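Putative sarcosine dimethylglycine methyltransferase (Galdieria sulphuraria, PDB 2O57) probably transfers methyl groups from S-adenosylmethionine to sarcosine and dimethylglycine. Local coordinates at residues 91-103 with 123-135. Sequence-based numbering, arbitrary orientation.
Sequences AGYGGAARFLVRK and EYNNQAGLADNIT
Arg-98 and Asn-125 supply the direct hydrogen bond between the two segments: NH1 reaches Asn-125 OD1 at 2.9 Å, nearly straight (163° at the hydrogen). The oxygen lies in the guanidinium plane, although NH1 itself stands above the amide plane. A bend at chi3 turns the arginine's end back toward its own loop, where NH1 and NH2 both grip Tyr-93 O, NH1 in the carbonyl plane on a lone pair and NH2 above it. With these bonds lying near its plane, the guanidinium also has two covered faces: Tyr-124 CB packs on one, 3.4 Å from NH1, and Gly-94 O lies over the centre of the other. The Tyr-124 ring is tilted 58° from the guanidinium plane, so this is not a parallel stack.

Apolar packing continues along helix 95-104. Ile-134 CD1 approaches Arg-98 CG at 3.5 Å, and its CG2 meets Ala-97 CB. Val-101 divides its branches: CG1, anti to the backbone N, touches Asn-133 CB at 3.6 Å, while CG2 touches Ile-134 CG1 at the same separation.

At the margin, Leu-130 CD1 sits over the centre of the Arg-102 guanidinium face, 3.9 Å from CZ.

The axes of 95-103 and 123-128, inclined by 28°, are 11.0 Å apart at closest approach; the Arg-98 side chain spans this gap to Tyr-124 and Asn-125, while Leu-130 and Ile-134 bring the following loop and strand against 95-103. Neighbouring helices packed side by side against parallel strands, behind a glycine-rich turn after strand 85-89, fit the Rossmann-like fold of class I methyltransferases.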
ATOM      1  N   ALA A  91     -12.610 -17.782   3.633  1.00 14.24           N
ATOM      2  CA  ALA A  91     -11.751 -18.465   2.676  1.00 14.36           C
ATOM      3  C   ALA A  91     -12.351 -18.807   1.279  1.00 13.91           C
ATOM      4  O   ALA A  91     -11.623 -19.183   0.372  1.00 14.70           O
ATOM      5  CB  ALA A  91     -11.193 -19.719   3.352  1.00 13.31           C
ATOM      6  N   GLY A  92     -13.674 -18.739   1.137  1.00 14.39           N
ATOM      7  CA  GLY A  92     -14.359 -19.033  -0.132  1.00 14.06           C
ATOM      8  C   GLY A  92     -14.087 -20.468  -0.517  1.00 13.53           C
ATOM      9  O   GLY A  92     -14.265 -21.373   0.297  1.00 13.55           O
ATOM     10  N   TYR A  93     -13.635 -20.675  -1.744  1.00 13.42           N
ATOM     11  CA  TYR A  93     -13.315 -21.998  -2.245  1.00 14.25           C
ATOM     12  C   TYR A  93     -11.931 -22.479  -1.880  1.00 14.14           C
ATOM     13  O   TYR A  93     -11.559 -23.605  -2.245  1.00 14.42           O
ATOM     14  CB  TYR A  93     -13.514 -22.100  -3.764  1.00 13.53           C
ATOM     15  CG  TYR A  93     -14.952 -21.869  -4.180  1.00 14.50           C
ATOM     16  CD1 TYR A  93     -15.922 -22.852  -3.954  1.00 11.29           C
ATOM     17  CD2 TYR A  93     -15.351 -20.657  -4.772  1.00 15.10           C
ATOM     18  CE1 TYR A  93     -17.261 -22.644  -4.310  1.00 13.72           C
ATOM     19  CE2 TYR A  93     -16.705 -20.430  -5.136  1.00 14.18           C
ATOM     20  CZ  TYR A  93     -17.645 -21.445  -4.913  1.00 15.58           C
ATOM     21  OH  TYR A  93     -18.968 -21.296  -5.253  1.00 16.01           O
ATOM     22  N   GLY A  94     -11.174 -21.641  -1.172  1.00 14.37           N
ATOM     23  CA  GLY A  94      -9.901 -22.056  -0.609  1.00 12.98           C
ATOM     24  C   GLY A  94      -8.722 -21.728  -1.502  1.00 13.04           C
ATOM     25  O   GLY A  94      -7.634 -22.231  -1.291  1.00 12.85           O
ATOM     26  N   GLY A  95      -8.942 -20.870  -2.494  1.00 12.57           N
ATOM     27  CA  GLY A  95      -7.910 -20.550  -3.464  1.00 12.85           C
ATOM     28  C   GLY A  95      -6.643 -19.981  -2.829  1.00 13.15           C
ATOM     29  O   GLY A  95      -5.531 -20.417  -3.177  1.00 12.71           O
ATOM     30  N   ALA A  96      -6.815 -18.993  -1.937  1.00 13.23           N
ATOM     31  CA  ALA A  96      -5.687 -18.363  -1.234  1.00 13.93           C
ATOM     32  C   ALA A  96      -4.975 -19.378  -0.385  1.00 14.19           C
ATOM     33  O   ALA A  96      -3.763 -19.325  -0.284  1.00 14.42           O
ATOM     34  CB  ALA A  96      -6.162 -17.246  -0.350  1.00 13.17           C
ATOM     35  N   ALA A  97      -5.733 -20.254   0.288  1.00 13.63           N
ATOM     36  CA  ALA A  97      -5.137 -21.236   1.172  1.00 14.17           C
ATOM     37  C   ALA A  97      -4.230 -22.171   0.366  1.00 13.44           C
ATOM     38  O   ALA A  97      -3.091 -22.424   0.763  1.00 13.23           O
ATOM     39  CB  ALA A  97      -6.196 -22.033   1.919  1.00 13.67           C
ATOM     40  N   ARG A  98      -4.732 -22.661  -0.769  1.00 12.57           N
ATOM     41  CA  ARG A  98      -3.909 -23.483  -1.646  1.00 12.73           C
ATOM     42  C   ARG A  98      -2.689 -22.729  -2.176  1.00 12.48           C
ATOM     43  O   ARG A  98      -1.591 -23.287  -2.174  1.00 11.36           O
ATOM     44  CB  ARG A  98      -4.715 -24.107  -2.797  1.00 12.87           C
ATOM     45  CG  ARG A  98      -5.618 -25.268  -2.262  1.00 13.14           C
ATOM     46  CD  ARG A  98      -6.465 -25.905  -3.363  1.00 11.83           C
ATOM     47  NE  ARG A  98      -7.429 -24.957  -3.961  1.00 12.64           N
ATOM     48  CZ  ARG A  98      -8.646 -24.678  -3.486  1.00 12.94           C
ATOM     49  NH1 ARG A  98      -9.073 -25.257  -2.361  1.00  8.97           N
ATOM     50  NH2 ARG A  98      -9.439 -23.810  -4.164  1.00 12.18           N
ATOM     51  N   PHE A  99      -2.884 -21.477  -2.611  1.00 11.96           N
ATOM     52  CA  PHE A  99      -1.760 -20.593  -3.033  1.00 12.38           C
ATOM     53  C   PHE A  99      -0.664 -20.474  -1.938  1.00 13.22           C
ATOM     54  O   PHE A  99       0.531 -20.679  -2.201  1.00 13.30           O
ATOM     55  CB  PHE A  99      -2.315 -19.213  -3.393  1.00 12.23           C
ATOM     56  CG  PHE A  99      -1.267 -18.146  -3.600  1.00 12.93           C
ATOM     57  CD1 PHE A  99      -0.621 -18.029  -4.827  1.00 14.54           C
ATOM     58  CD2 PHE A  99      -0.954 -17.245  -2.583  1.00 12.94           C
ATOM     59  CE1 PHE A  99       0.341 -17.038  -5.030  1.00 16.99           C
ATOM     60  CE2 PHE A  99       0.000 -16.230  -2.773  1.00 12.07           C
ATOM     61  CZ  PHE A  99       0.637 -16.122  -3.993  1.00 14.97           C
ATOM     62  N   LEU A 100      -1.072 -20.164  -0.712  1.00 12.53           N
ATOM     63  CA  LEU A 100      -0.094 -20.011   0.375  1.00 12.78           C
ATOM     64  C   LEU A 100       0.627 -21.325   0.763  1.00 13.18           C
ATOM     65  O   LEU A 100       1.841 -21.340   1.064  1.00 13.44           O
ATOM     66  CB  LEU A 100      -0.781 -19.378   1.588  1.00 12.71           C
ATOM     67  CG  LEU A 100      -1.293 -17.936   1.435  1.00 11.71           C
ATOM     68  CD1 LEU A 100      -1.995 -17.580   2.741  1.00 13.83           C
ATOM     69  CD2 LEU A 100      -0.130 -16.978   1.179  1.00 10.15           C
ATOM     70  N   VAL A 101      -0.131 -22.420   0.785  1.00 14.06           N
ATOM     71  CA  VAL A 101       0.425 -23.728   1.124  1.00 15.11           C
ATOM     72  C   VAL A 101       1.479 -24.127   0.056  1.00 15.23           C
ATOM     73  O   VAL A 101       2.614 -24.469   0.418  1.00 15.75           O
ATOM     74  CB  VAL A 101      -0.682 -24.815   1.298  1.00 14.83           C
ATOM     75  CG1 VAL A 101      -0.058 -26.245   1.395  1.00 16.43           C
ATOM     76  CG2 VAL A 101      -1.570 -24.490   2.519  1.00 15.43           C
ATOM     77  N   ARG A 102       1.129 -24.051  -1.230  1.00 15.01           N
ATOM     78  CA  ARG A 102       2.085 -24.414  -2.299  1.00 15.73           C
ATOM     79  C   ARG A 102       3.318 -23.492  -2.278  1.00 15.63           C
ATOM     80  O   ARG A 102       4.429 -23.939  -2.571  1.00 15.02           O
ATOM     81  CB  ARG A 102       1.458 -24.383  -3.721  1.00 15.48           C
ATOM     82  CG  ARG A 102       0.211 -25.273  -3.969  1.00 15.92           C
ATOM     83  CD  ARG A 102      -0.277 -25.095  -5.424  1.00 17.06           C
ATOM     84  NE  ARG A 102      -1.595 -25.677  -5.729  1.00 17.92           N
ATOM     85  CZ  ARG A 102      -1.760 -26.969  -5.974  1.00 19.34           C
ATOM     86  NH1 ARG A 102      -0.705 -27.767  -5.929  1.00 24.76           N
ATOM     87  NH2 ARG A 102      -2.952 -27.470  -6.268  1.00 19.82           N
ATOM     88  N   LYS A 103       3.128 -22.217  -1.936  1.00 14.72           N
ATOM     89  CA  LYS A 103       4.221 -21.242  -2.047  1.00 15.51           C
ATOM     90  C   LYS A 103       5.167 -21.258  -0.828  1.00 14.94           C
ATOM     91  O   LYS A 103       6.381 -21.224  -0.992  1.00 14.31           O
ATOM     92  CB  LYS A 103       3.681 -19.817  -2.290  1.00 15.44           C
ATOM     93  CG  LYS A 103       4.778 -18.805  -2.621  1.00 19.27           C
ATOM     94  CD  LYS A 103       4.194 -17.534  -3.162  1.00 23.87           C
ATOM     95  CE  LYS A 103       5.255 -16.759  -3.904  1.00 26.71           C
ATOM     96  NZ  LYS A 103       5.500 -17.452  -5.198  1.00 29.89           N
ATOM     97  N   GLU A 123     -13.007 -30.688  -1.300  1.00 17.11           N
ATOM     98  CA  GLU A 123     -12.886 -31.529  -2.508  1.00 19.37           C
ATOM     99  C   GLU A 123     -11.629 -31.137  -3.285  1.00 18.34           C
ATOM    100  O   GLU A 123     -10.812 -32.016  -3.638  1.00 17.77           O
ATOM    101  CB  GLU A 123     -14.130 -31.430  -3.414  1.00 18.56           C
ATOM    102  CG  GLU A 123     -15.371 -32.162  -2.857  1.00 23.88           C
ATOM    103  CD  GLU A 123     -16.736 -31.834  -3.562  1.00 24.41           C
ATOM    104  OE1 GLU A 123     -16.788 -30.953  -4.456  1.00 30.42           O
ATOM    105  OE2 GLU A 123     -17.767 -32.461  -3.178  1.00 27.76           O
ATOM    106  N   TYR A 124     -11.467 -29.827  -3.525  1.00 17.41           N
ATOM    107  CA  TYR A 124     -10.256 -29.288  -4.190  1.00 16.33           C
ATOM    108  C   TYR A 124      -8.977 -29.638  -3.454  1.00 16.52           C
ATOM    109  O   TYR A 124      -7.990 -29.989  -4.087  1.00 16.34           O
ATOM    110  CB  TYR A 124     -10.298 -27.760  -4.369  1.00 16.10           C
ATOM    111  CG  TYR A 124     -11.383 -27.264  -5.278  1.00 14.38           C
ATOM    112  CD1 TYR A 124     -11.588 -27.840  -6.529  1.00 16.81           C
ATOM    113  CD2 TYR A 124     -12.228 -26.234  -4.871  1.00 13.76           C
ATOM    114  CE1 TYR A 124     -12.604 -27.394  -7.369  1.00 17.19           C
ATOM    115  CE2 TYR A 124     -13.228 -25.775  -5.688  1.00 14.79           C
ATOM    116  CZ  TYR A 124     -13.426 -26.352  -6.926  1.00 16.97           C
ATOM    117  OH  TYR A 124     -14.452 -25.909  -7.716  1.00 16.94           O
ATOM    118  N   ASN A 125      -8.986 -29.532  -2.130  1.00 15.90           N
ATOM    119  CA  ASN A 125      -7.799 -29.873  -1.348  1.00 16.31           C
ATOM    120  C   ASN A 125      -7.452 -31.348  -1.423  1.00 17.10           C
ATOM    121  O   ASN A 125      -6.280 -31.718  -1.474  1.00 16.46           O
ATOM    122  CB  ASN A 125      -7.968 -29.443   0.112  1.00 16.22           C
ATOM    123  CG  ASN A 125      -8.227 -27.919   0.251  1.00 16.92           C
ATOM    124  OD1 ASN A 125      -7.805 -27.131  -0.590  1.00 17.34           O
ATOM    125  ND2 ASN A 125      -8.932 -27.526   1.310  1.00 15.26           N
ATOM    126  N   ASN A 126      -8.481 -32.185  -1.399  1.00 18.17           N
ATOM    127  CA  ASN A 126      -8.304 -33.621  -1.586  1.00 19.95           C
ATOM    128  C   ASN A 126      -7.709 -33.932  -2.967  1.00 20.25           C
ATOM    129  O   ASN A 126      -6.726 -34.649  -3.043  1.00 20.59           O
ATOM    130  CB  ASN A 126      -9.624 -34.358  -1.363  1.00 20.36           C
ATOM    131  CG  ASN A 126      -9.988 -34.481   0.119  1.00 24.90           C
ATOM    132  OD1 ASN A 126      -9.116 -34.549   0.999  1.00 28.90           O
ATOM    133  ND2 ASN A 126     -11.296 -34.547   0.397  1.00 29.47           N
ATOM    134  N   GLN A 127      -8.276 -33.366  -4.041  1.00 20.35           N
ATOM    135  CA  GLN A 127      -7.736 -33.572  -5.411  1.00 22.00           C
ATOM    136  C   GLN A 127      -6.289 -33.034  -5.526  1.00 21.61           C
ATOM    137  O   GLN A 127      -5.445 -33.624  -6.217  1.00 21.42           O
ATOM    138  CB  GLN A 127      -8.581 -32.843  -6.456  1.00 21.90           C
ATOM    139  CG  GLN A 127      -9.907 -33.505  -6.845  1.00 24.97           C
ATOM    140  CD  GLN A 127     -10.645 -32.733  -7.956  1.00 25.12           C
ATOM    141  OE1 GLN A 127     -10.016 -32.061  -8.796  1.00 30.33           O
ATOM    142  NE2 GLN A 127     -11.993 -32.824  -7.958  1.00 28.79           N
ATOM    143  N   ALA A 128      -6.015 -31.913  -4.843  1.00 20.28           N
ATOM    144  CA  ALA A 128      -4.690 -31.278  -4.893  1.00 19.95           C
ATOM    145  C   ALA A 128      -3.645 -32.078  -4.116  1.00 19.00           C
ATOM    146  O   ALA A 128      -2.451 -31.875  -4.296  1.00 18.48           O
ATOM    147  CB  ALA A 128      -4.766 -29.843  -4.349  1.00 18.77           C
ATOM    148  N   GLY A 129      -4.105 -32.970  -3.252  1.00 19.12           N
ATOM    149  CA  GLY A 129      -3.213 -33.663  -2.336  1.00 19.75           C
ATOM    150  C   GLY A 129      -2.750 -32.717  -1.239  1.00 20.31           C
ATOM    151  O   GLY A 129      -1.659 -32.872  -0.720  1.00 20.51           O
ATOM    152  N   LEU A 130      -3.583 -31.734  -0.874  1.00 19.83           N
ATOM    153  CA  LEU A 130      -3.183 -30.758   0.150  1.00 19.80           C
ATOM    154  C   LEU A 130      -3.973 -30.858   1.457  1.00 20.46           C
ATOM    155  O   LEU A 130      -3.928 -29.950   2.315  1.00 19.30           O
ATOM    156  CB  LEU A 130      -3.268 -29.327  -0.424  1.00 20.35           C
ATOM    157  CG  LEU A 130      -2.378 -29.016  -1.649  1.00 19.81           C
ATOM    158  CD1 LEU A 130      -2.738 -27.633  -2.269  1.00 18.24           C
ATOM    159  CD2 LEU A 130      -0.861 -29.082  -1.281  1.00 18.39           C
ATOM    160  N   ALA A 131      -4.697 -31.966   1.616  1.00 20.47           N
ATOM    161  CA  ALA A 131      -5.634 -32.094   2.725  1.00 20.16           C
ATOM    162  C   ALA A 131      -4.942 -32.217   4.099  1.00 20.92           C
ATOM    163  O   ALA A 131      -5.546 -31.915   5.128  1.00 20.05           O
ATOM    164  CB  ALA A 131      -6.578 -33.240   2.478  1.00 21.37           C
ATOM    165  N   ASP A 132      -3.674 -32.635   4.125  1.00 20.80           N
ATOM    166  CA  ASP A 132      -2.923 -32.617   5.385  1.00 21.34           C
ATOM    167  C   ASP A 132      -2.512 -31.202   5.798  1.00 21.51           C
ATOM    168  O   ASP A 132      -2.142 -31.000   6.940  1.00 21.37           O
ATOM    169  CB  ASP A 132      -1.677 -33.480   5.297  1.00 21.48           C
ATOM    170  CG  ASP A 132      -1.998 -34.951   5.059  1.00 23.55           C
ATOM    171  OD1 ASP A 132      -3.082 -35.420   5.492  1.00 25.22           O
ATOM    172  OD2 ASP A 132      -1.153 -35.620   4.432  1.00 24.05           O
ATOM    173  N   ASN A 133      -2.547 -30.242   4.869  1.00 20.77           N
ATOM    174  CA  ASN A 133      -2.143 -28.872   5.189  1.00 21.00           C
ATOM    175  C   ASN A 133      -3.287 -27.900   5.321  1.00 19.33           C
ATOM    176  O   ASN A 133      -3.121 -26.832   5.915  1.00 18.58           O
ATOM    177  CB  ASN A 133      -1.121 -28.314   4.171  1.00 22.10           C
ATOM    178  CG  ASN A 133       0.320 -28.807   4.431  1.00 24.82           C
ATOM    179  OD1 ASN A 133       1.232 -28.007   4.759  1.00 28.54           O
ATOM    180  ND2 ASN A 133       0.531 -30.116   4.277  1.00 23.75           N
ATOM    181  N   ILE A 134      -4.449 -28.253   4.771  1.00 19.11           N
ATOM    182  CA  ILE A 134      -5.595 -27.329   4.787  1.00 17.75           C
ATOM    183  C   ILE A 134      -6.817 -27.983   5.443  1.00 18.24           C
ATOM    184  O   ILE A 134      -7.258 -29.067   5.029  1.00 16.89           O
ATOM    185  CB  ILE A 134      -5.964 -26.801   3.361  1.00 18.30           C
ATOM    186  CG1 ILE A 134      -4.727 -26.237   2.635  1.00 16.23           C
ATOM    187  CG2 ILE A 134      -7.096 -25.716   3.451  1.00 16.89           C
ATOM    188  CD1 ILE A 134      -4.964 -26.013   1.108  1.00 17.28           C
ATOM    189  N   THR A 135      -7.349 -27.327   6.471  1.00 17.24           N
ATOM    190  CA  THR A 135      -8.590 -27.784   7.063  1.00 19.02           C
ATOM    191  C   THR A 135      -9.675 -26.777   6.779  1.00 18.39           C
ATOM    192  O   THR A 135      -9.408 -25.590   6.656  1.00 19.70           O
ATOM    193  CB  THR A 135      -8.486 -28.030   8.580  1.00 18.76           C
ATOM    194  OG1 THR A 135      -8.369 -26.765   9.236  1.00 23.61           O
ATOM    195  CG2 THR A 135      -7.293 -28.856   8.906  1.00 18.98           C
TER
HETATM  196  O   HOH W   1      -0.744 -30.224  -5.778  1.00 34.70           O